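Local coordinates for protein D-glucosaminate-6-phosphate ammonia lyase (Salmonella typhimurium, PDB 7LCE) that belongs to the selenocysteine synthase family of the aminotransferase-like superfamily and carries covalently bound pyridoxal phosphate, at residues Glu65-Ile69 and Ile230-Lys234; Ile77-Ala82 and Ala123-Gly127; Asp205-Tyr209 and Gly221-Arg226. All coordinates share one frame; numbering follows the deposited sequence.

Contact 1. Residues Glu65-Ile69 and Ile230-Lys234; sequences EDSYI and IAACK
Lys234 NZ donates a hydrogen bond to Asp66 OD2 at 2.9 Å, and the pair forms a salt bridge. The ammonium comes in on the syn side of the oxygen, 22° out of the carboxylate plane. The lysine reaches it with an extended chain beyond CG, crossing the aspartate at about a right angle. Glu52 is a second acidic partner of Lys234, so two carboxylates probably share one positive charge. The other oxygen, Asp66 OD1, takes the backbone N-H of Ser67 at 2.7 Å, from above the carboxylate plane. This second bond limits rotation of the group.

Lys234 also lies against Tyr68: its CA stands over one face of the ring, 4.2 Å from the centroid, as a CH-pi contact. Lys234 CG approaches Tyr68 CD1 at 3.6 Å. Tyr68 has CG anti to N (chi1 177°), which carries the ring out over the last turn of the helix. Ile230 CG2 packs under the strand backbone, 3.6 Å from Ser67 C, and CG1 faces Asp66 O.

Ile79 of helix 73-86 packs on Tyr68 and Cys233. Opposite Gly225, strand 66-70, outermost of its sheet within this chain, begins with a classic beta bulge formed by Glu65 and Asp66. The whole is a helix packed on a face of the mixed sheet, near its edge strand, in a PLP-dependent large domain.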
loop_
_atom_site.group_PDB
_atom_site.type_symbol
_atom_site.label_atom_id
_atom_site.label_comp_id
_atom_site.label_asym_id
_atom_site.label_seq_id
_atom_site.Cartn_x
_atom_site.Cartn_y
_atom_site.Cartn_z
ATOM N N GLU A 65 10.604 -29.595 34.687
ATOM C CA GLU A 65 11.651 -30.339 33.998
ATOM C C GLU A 65 12.968 -29.572 33.999
ATOM O O GLU A 65 14.028 -30.152 34.261
ATOM C CB GLU A 65 11.202 -30.663 32.573
ATOM C CG GLU A 65 9.887 -31.427 32.516
ATOM C CD GLU A 65 9.407 -31.667 31.099
ATOM O OE1 GLU A 65 9.897 -30.974 30.180
ATOM O OE2 GLU A 65 8.529 -32.536 30.905
ATOM N N ASP A 66 12.926 -28.272 33.709
ATOM C CA ASP A 66 14.129 -27.452 33.674
ATOM C C ASP A 66 13.776 -26.042 34.134
ATOM O O ASP A 66 12.605 -25.701 34.321
ATOM C CB ASP A 66 14.759 -27.446 32.274
ATOM C CG ASP A 66 16.239 -27.084 32.295
ATOM O OD1 ASP A 66 16.770 -26.785 33.387
ATOM O OD2 ASP A 66 16.874 -27.107 31.219
ATOM N N SER A 67 14.810 -25.224 34.320
ATOM C CA SER A 67 14.633 -23.853 34.775
ATOM C C SER A 67 15.742 -22.984 34.201
ATOM O O SER A 67 16.795 -23.477 33.787
ATOM C CB SER A 67 14.623 -23.757 36.307
ATOM O OG SER A 67 13.532 -24.471 36.865
ATOM N N TYR A 68 15.492 -21.677 34.179
ATOM C CA TYR A 68 16.455 -20.706 33.678
ATOM C C TYR A 68 16.388 -19.463 34.548
ATOM O O TYR A 68 15.303 -18.911 34.756
ATOM C CB TYR A 68 16.176 -20.350 32.213
ATOM C CG TYR A 68 17.098 -19.297 31.639
ATOM C CD1 TYR A 68 18.444 -19.566 31.427
ATOM C CD2 TYR A 68 16.621 -18.039 31.297
ATOM C CE1 TYR A 68 19.290 -18.607 30.900
ATOM C CE2 TYR A 68 17.461 -17.074 30.769
ATOM C CZ TYR A 68 18.795 -17.364 30.573
ATOM O OH TYR A 68 19.637 -16.408 30.045
ATOM N N ILE A 69 17.544 -19.019 35.043
ATOM C CA ILE A 69 17.622 -17.884 35.956
ATOM C C ILE A 69 17.762 -16.597 35.156
ATOM O O ILE A 69 18.518 -16.532 34.179
ATOM C CB ILE A 69 18.791 -18.052 36.946
ATOM C CG1 ILE A 69 18.572 -19.273 37.836
ATOM C CG2 ILE A 69 18.963 -16.805 37.798
ATOM C CD1 ILE A 69 19.594 -19.405 38.946
ATOM N N ILE A 230 12.000 -24.156 28.140
ATOM C CA ILE A 230 13.099 -23.561 28.896
ATOM C C ILE A 230 14.347 -23.474 28.027
ATOM O O ILE A 230 15.117 -22.508 28.111
ATOM C CB ILE A 230 13.358 -24.356 30.189
ATOM C CG1 ILE A 230 12.163 -24.239 31.135
ATOM C CG2 ILE A 230 14.609 -23.850 30.889
ATOM C CD1 ILE A 230 11.913 -22.830 31.622
ATOM N N ALA A 231 14.559 -24.475 27.169
ATOM C CA ALA A 231 15.678 -24.430 26.232
ATOM C C ALA A 231 15.574 -23.226 25.306
ATOM O O ALA A 231 16.583 -22.573 25.007
ATOM C CB ALA A 231 15.738 -25.727 25.427
ATOM N N ALA A 232 14.359 -22.905 24.851
ATOM C CA ALA A 232 14.172 -21.716 24.026
ATOM C C ALA A 232 14.430 -20.442 24.817
ATOM O O ALA A 232 14.832 -19.426 24.240
ATOM C CB ALA A 232 12.765 -21.696 23.433
ATOM N N CYS A 233 14.204 -20.471 26.132
ATOM C CA CYS A 233 14.571 -19.329 26.962
ATOM C C CYS A 233 16.084 -19.185 27.033
ATOM O O CYS A 233 16.621 -18.083 26.868
ATOM C CB CYS A 233 13.979 -19.476 28.362
ATOM S SG CYS A 233 12.175 -19.464 28.417
ATOM N N LYS A 234 16.791 -20.295 27.272
ATOM C CA LYS A 234 18.248 -20.255 27.325
ATOM C C LYS A 234 18.836 -19.708 26.032
ATOM O O LYS A 234 19.848 -18.997 26.061
ATOM C CB LYS A 234 18.803 -21.652 27.604
ATOM C CG LYS A 234 18.429 -22.212 28.968
ATOM C CD LYS A 234 19.019 -23.598 29.184
ATOM C CE LYS A 234 18.686 -24.129 30.570
ATOM N NZ LYS A 234 19.255 -25.484 30.810
#

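Contact 2. Residues Ile77-Ala82 and Ala123-Gly127; sequences IAIAVA and AIRLG
Ala78 and Gly127 meet through the backbone. Gly127 CA lies 3.3 Å from Ala78 O, a CA-H...O contact, and its lack of a side chain lets the two main chains come this near. Gly127 O then faces Ala82 CA at 3.4 Å. Beside this, Ala78 CA is 3.3 Å from Ala123 O. The tight part is made of small residues and close main chains; no conventional hydrogen bond crosses it.

Branched side chains fill the flank toward the sheet. With chi1 at -64°, Ile77 turns CG2 anti to the backbone N, and this methyl touches Ala123 CB at 3.8 Å and Ile124 CG1 at 3.9 Å. Val81 meets Ile124 more loosely, with CG2 to CG2 at 4.4 Å. Val106 of strand 105-109 lies against both of them.

The far side is different. Arg125 points away from helix 73-86 and is partly exposed, and its NH1 bonds to Met96 O of the second subunit. Leu126 gives only its CB to Ala78, while its side chain packs on Leu126 of that subunit. The arrangement is helix 73-86 packed on helix 120-126 and the turn that ends it, on one side of the central sheet of the aminotransferase-like large domain, next to a subunit interface.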
loop_
_atom_site.group_PDB
_atom_site.type_symbol
_atom_site.label_atom_id
_atom_site.label_comp_id
_atom_site.label_asym_id
_atom_site.label_seq_id
_atom_site.Cartn_x
_atom_site.Cartn_y
_atom_site.Cartn_z
ATOM N N ILE A 77 9.504 -12.509 31.882
ATOM C CA ILE A 77 8.369 -12.345 30.980
ATOM C C ILE A 77 8.853 -12.054 29.565
ATOM O O ILE A 77 8.372 -12.649 28.594
ATOM C CB ILE A 77 7.427 -11.242 31.496
ATOM C CG1 ILE A 77 6.823 -11.648 32.843
ATOM C CG2 ILE A 77 6.340 -10.942 30.474
ATOM C CD1 ILE A 77 5.923 -10.599 33.450
ATOM N N ALA A 78 9.816 -11.140 29.429
ATOM C CA ALA A 78 10.332 -10.805 28.106
ATOM C C ALA A 78 10.993 -12.007 27.446
ATOM O O ALA A 78 10.773 -12.269 26.258
ATOM C CB ALA A 78 11.319 -9.643 28.207
ATOM N N ILE A 79 11.788 -12.763 28.204
ATOM C CA ILE A 79 12.486 -13.906 27.625
ATOM C C ILE A 79 11.502 -15.015 27.274
ATOM O O ILE A 79 11.603 -15.639 26.211
ATOM C CB ILE A 79 13.583 -14.404 28.583
ATOM C CG1 ILE A 79 14.683 -13.357 28.730
ATOM C CG2 ILE A 79 14.173 -15.712 28.092
ATOM C CD1 ILE A 79 15.718 -13.721 29.769
ATOM N N ALA A 80 10.530 -15.274 28.154
ATOM C CA ALA A 80 9.567 -16.339 27.891
ATOM C C ALA A 80 8.763 -16.054 26.629
ATOM O O ALA A 80 8.500 -16.964 25.833
ATOM C CB ALA A 80 8.641 -16.525 29.092
ATOM N N VAL A 81 8.373 -14.794 26.422
ATOM C CA VAL A 81 7.660 -14.430 25.199
ATOM C C VAL A 81 8.562 -14.625 23.988
ATOM O O VAL A 81 8.153 -15.201 22.972
ATOM C CB VAL A 81 7.137 -12.987 25.292
ATOM C CG1 VAL A 81 6.579 -12.538 23.950
ATOM C CG2 VAL A 81 6.066 -12.889 26.362
ATOM N N ALA A 82 9.809 -14.151 24.079
ATOM C CA ALA A 82 10.760 -14.364 22.993
ATOM C C ALA A 82 10.985 -15.848 22.741
ATOM O O ALA A 82 11.189 -16.260 21.593
ATOM C CB ALA A 82 12.085 -13.668 23.304
ATOM N N ALA A 123 7.315 -5.503 29.165
ATOM C CA ALA A 123 8.102 -6.730 29.142
ATOM C C ALA A 123 7.694 -7.607 27.966
ATOM O O ALA A 123 8.549 -8.188 27.288
ATOM C CB ALA A 123 7.950 -7.479 30.464
ATOM N N ILE A 124 6.389 -7.701 27.702
ATOM C CA ILE A 124 5.907 -8.484 26.568
ATOM C C ILE A 124 6.422 -7.904 25.256
ATOM O O ILE A 124 6.836 -8.643 24.355
ATOM C CB ILE A 124 4.370 -8.564 26.595
ATOM C CG1 ILE A 124 3.903 -9.301 27.850
ATOM C CG2 ILE A 124 3.841 -9.256 25.354
ATOM C CD1 ILE A 124 2.444 -9.095 28.167
ATOM N N ARG A 125 6.411 -6.574 25.125
ATOM C CA ARG A 125 6.870 -5.964 23.881
ATOM C C ARG A 125 8.371 -6.150 23.678
ATOM O O ARG A 125 8.833 -6.214 22.533
ATOM C CB ARG A 125 6.517 -4.475 23.846
ATOM C CG ARG A 125 6.351 -3.920 22.432
ATOM C CD ARG A 125 6.169 -2.400 22.417
ATOM N NE ARG A 125 4.890 -1.974 22.977
ATOM C CZ ARG A 125 4.749 -1.405 24.166
ATOM N NH1 ARG A 125 5.790 -1.164 24.947
ATOM N NH2 ARG A 125 3.531 -1.065 24.582
ATOM N N LEU A 126 9.144 -6.228 24.763
ATOM C CA LEU A 126 10.579 -6.461 24.626
ATOM C C LEU A 126 10.867 -7.839 24.048
ATOM O O LEU A 126 11.871 -8.018 23.350
ATOM C CB LEU A 126 11.275 -6.314 25.978
ATOM C CG LEU A 126 11.591 -4.906 26.472
ATOM C CD1 LEU A 126 12.151 -4.975 27.877
ATOM C CD2 LEU A 126 12.566 -4.216 25.537
ATOM N N GLY A 127 10.012 -8.816 24.324
ATOM C CA GLY A 127 10.169 -10.136 23.754
ATOM C C GLY A 127 9.650 -10.289 22.348
ATOM O O GLY A 127 9.749 -11.377 21.772
#

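Contact 3. Residues Asp205-Tyr209 and Gly221-Arg226; sequences DMVIY and GFITGR
Val207 and Thr224 form a hydrogen-bonded antiparallel pair: Val207 N donates to Thr224 O at 2.7 Å, and Thr224 N to Val207 O at 2.8 Å. Tyr209 and Phe222 make the next such pair. Tyr209 N meets Phe222 O almost head-on, at 166° about the oxygen. The return bond, Phe222 N to Tyr209 O, is longer at 3.3 Å, with the donor above the carbonyl plane. At the other end Arg226 N bonds to Asp205 O at 3.0 Å.

Tyr209 and Phe222 also pair by side chain. Tyr209 CB stands over one face of the Phe222 ring, 3.8 Å from its centroid. The ring planes are 16° apart, but the rings are displaced and little of their faces meets. Phe222 chi1 of 56° places CG between N and the carbonyl carbon, which swings the ring toward Tyr209. Thr224 CG2 lies at the edge of the Tyr209 ring, 3.9 Å from CE1.

On the opposite face, Ile208 and Ile223 lie side by side, CG1 to CG1 at 4.0 Å. Ile223 CG2 also touches Met206 CB.

Outer partners hold these groups. Tyr209 OH bonds to Asp195 O, Thr224 OG1 to the hydroxyls of Thr62 and Ser67, and Asp205 OD2 to Leu186 N. Helices 73-86 and 227-234 cover the Met206 and Ile223 face, and Trp199 of helix 198-201 packs on Val207 and Tyr209. Arg226 is the N-cap residue of helix 227-234. The two strands form a beta hairpin, and its connection carries Lys213, the lysine modified by pyridoxal phosphate, as in other enzymes of this fold.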
loop_
_atom_site.group_PDB
_atom_site.type_symbol
_atom_site.label_atom_id
_atom_site.label_comp_id
_atom_site.label_asym_id
_atom_site.label_seq_id
_atom_site.Cartn_x
_atom_site.Cartn_y
_atom_site.Cartn_z
ATOM N N ASP A 205 3.355 -24.106 30.803
ATOM C CA ASP A 205 4.611 -24.435 30.140
ATOM C C ASP A 205 5.785 -23.644 30.708
ATOM O O ASP A 205 6.877 -24.198 30.877
ATOM C CB ASP A 205 4.476 -24.208 28.635
ATOM C CG ASP A 205 3.479 -25.157 27.994
ATOM O OD1 ASP A 205 3.719 -26.386 28.023
ATOM O OD2 ASP A 205 2.446 -24.679 27.481
ATOM N N MET A 206 5.590 -22.360 31.007
ATOM C CA MET A 206 6.643 -21.525 31.579
ATOM C C MET A 206 6.051 -20.634 32.660
ATOM O O MET A 206 5.089 -19.902 32.406
ATOM C CB MET A 206 7.323 -20.660 30.508
ATOM C CG MET A 206 8.095 -21.445 29.457
ATOM S SD MET A 206 8.736 -20.399 28.133
ATOM C CE MET A 206 7.258 -20.039 27.184
ATOM N N VAL A 207 6.634 -20.686 33.856
ATOM C CA VAL A 207 6.197 -19.891 34.999
ATOM C C VAL A 207 7.358 -19.023 35.468
ATOM O O VAL A 207 8.502 -19.489 35.539
ATOM C CB VAL A 207 5.685 -20.789 36.143
ATOM C CG1 VAL A 207 5.108 -19.950 37.267
ATOM C CG2 VAL A 207 4.646 -21.769 35.618
ATOM N N ILE A 208 7.067 -17.761 35.781
ATOM C CA ILE A 208 8.081 -16.766 36.116
ATOM C C ILE A 208 7.912 -16.346 37.570
ATOM O O ILE A 208 6.803 -16.010 38.002
ATOM C CB ILE A 208 8.003 -15.539 35.191
ATOM C CG1 ILE A 208 8.322 -15.925 33.747
ATOM C CG2 ILE A 208 8.949 -14.456 35.671
ATOM C CD1 ILE A 208 7.115 -16.317 32.936
ATOM N N TYR A 209 9.012 -16.366 38.321
ATOM C CA TYR A 209 9.052 -15.916 39.704
ATOM C C TYR A 209 10.090 -14.814 39.857
ATOM O O TYR A 209 10.976 -14.642 39.015
ATOM C CB TYR A 209 9.381 -17.067 40.665
ATOM C CG TYR A 209 8.326 -18.144 40.752
ATOM C CD1 TYR A 209 8.297 -19.192 39.844
ATOM C CD2 TYR A 209 7.372 -18.126 41.760
ATOM C CE1 TYR A 209 7.337 -20.181 39.924
ATOM C CE2 TYR A 209 6.407 -19.108 41.849
ATOM C CZ TYR A 209 6.393 -20.136 40.930
ATOM O OH TYR A 209 5.435 -21.121 41.018
ATOM N N GLY A 221 15.623 -13.611 39.213
ATOM C CA GLY A 221 14.340 -14.193 38.869
ATOM C C GLY A 221 14.612 -15.460 38.094
ATOM O O GLY A 221 15.746 -15.730 37.692
ATOM N N PHE A 222 13.566 -16.257 37.891
ATOM C CA PHE A 222 13.765 -17.488 37.143
ATOM C C PHE A 222 12.497 -17.888 36.403
ATOM O O PHE A 222 11.381 -17.552 36.809
ATOM C CB PHE A 222 14.244 -18.623 38.058
ATOM C CG PHE A 222 13.334 -18.904 39.222
ATOM C CD1 PHE A 222 13.449 -18.178 40.396
ATOM C CD2 PHE A 222 12.395 -19.917 39.158
ATOM C CE1 PHE A 222 12.628 -18.442 41.477
ATOM C CE2 PHE A 222 11.571 -20.186 40.237
ATOM C CZ PHE A 222 11.688 -19.448 41.397
ATOM N N ILE A 223 12.699 -18.595 35.294
ATOM C CA ILE A 223 11.635 -19.226 34.523
ATOM C C ILE A 223 11.724 -20.725 34.756
ATOM O O ILE A 223 12.812 -21.305 34.674
ATOM C CB ILE A 223 11.754 -18.901 33.026
ATOM C CG1 ILE A 223 11.880 -17.390 32.815
ATOM C CG2 ILE A 223 10.570 -19.478 32.267
ATOM C CD1 ILE A 223 12.167 -16.995 31.382
ATOM N N THR A 224 10.586 -21.352 35.039
ATOM C CA THR A 224 10.531 -22.784 35.297
ATOM C C THR A 224 9.399 -23.404 34.489
ATOM O O THR A 224 8.338 -22.794 34.319
ATOM C CB THR A 224 10.349 -23.063 36.803
ATOM O OG1 THR A 224 10.385 -24.473 37.046
ATOM C CG2 THR A 224 9.035 -22.488 37.316
ATOM N N GLY A 225 9.631 -24.607 33.974
ATOM C CA GLY A 225 8.620 -25.247 33.145
ATOM C C GLY A 225 9.171 -26.431 32.376
ATOM O O GLY A 225 10.089 -27.119 32.837
ATOM N N ARG A 226 8.592 -26.663 31.198
ATOM C CA ARG A 226 8.982 -27.809 30.392
ATOM C C ARG A 226 10.333 -27.566 29.730
ATOM O O ARG A 226 10.671 -26.440 29.355
ATOM C CB ARG A 226 7.917 -28.111 29.337
ATOM C CG ARG A 226 6.546 -28.385 29.937
ATOM C CD ARG A 226 5.658 -29.174 28.992
ATOM N NE ARG A 226 4.409 -29.567 29.634
ATOM C CZ ARG A 226 4.282 -30.610 30.442
ATOM N NH1 ARG A 226 5.312 -31.385 30.739
ATOM N NH2 ARG A 226 3.090 -30.880 30.969
#

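Overall arrangement
Contacts 1 and 3 adjoin, with centres about 7 Å apart. Their strands are neighbours in the mixed sheet, in the order 66-70, 221-225, 206-210, and Tyr68 O probably bonds to Ile223 N. Helix 227-234 follows strand 221-225 directly and turns back to pack near that sheet edge. The centre of contact 2 is about 14 Å from that of contact 1 and about 13 Å from that of contact 3. Helix 73-86 links it to both: Ile79 touches Tyr68 and Ile223, and Ala80 touches Met206. Along the chain, both segments of contact 2 precede those of contact 3, and the segments of contact 1 lie outside all of them. Together they join the sheet edge, its covering helices and the cofactor-bearing hairpin in the PLP-dependent domain.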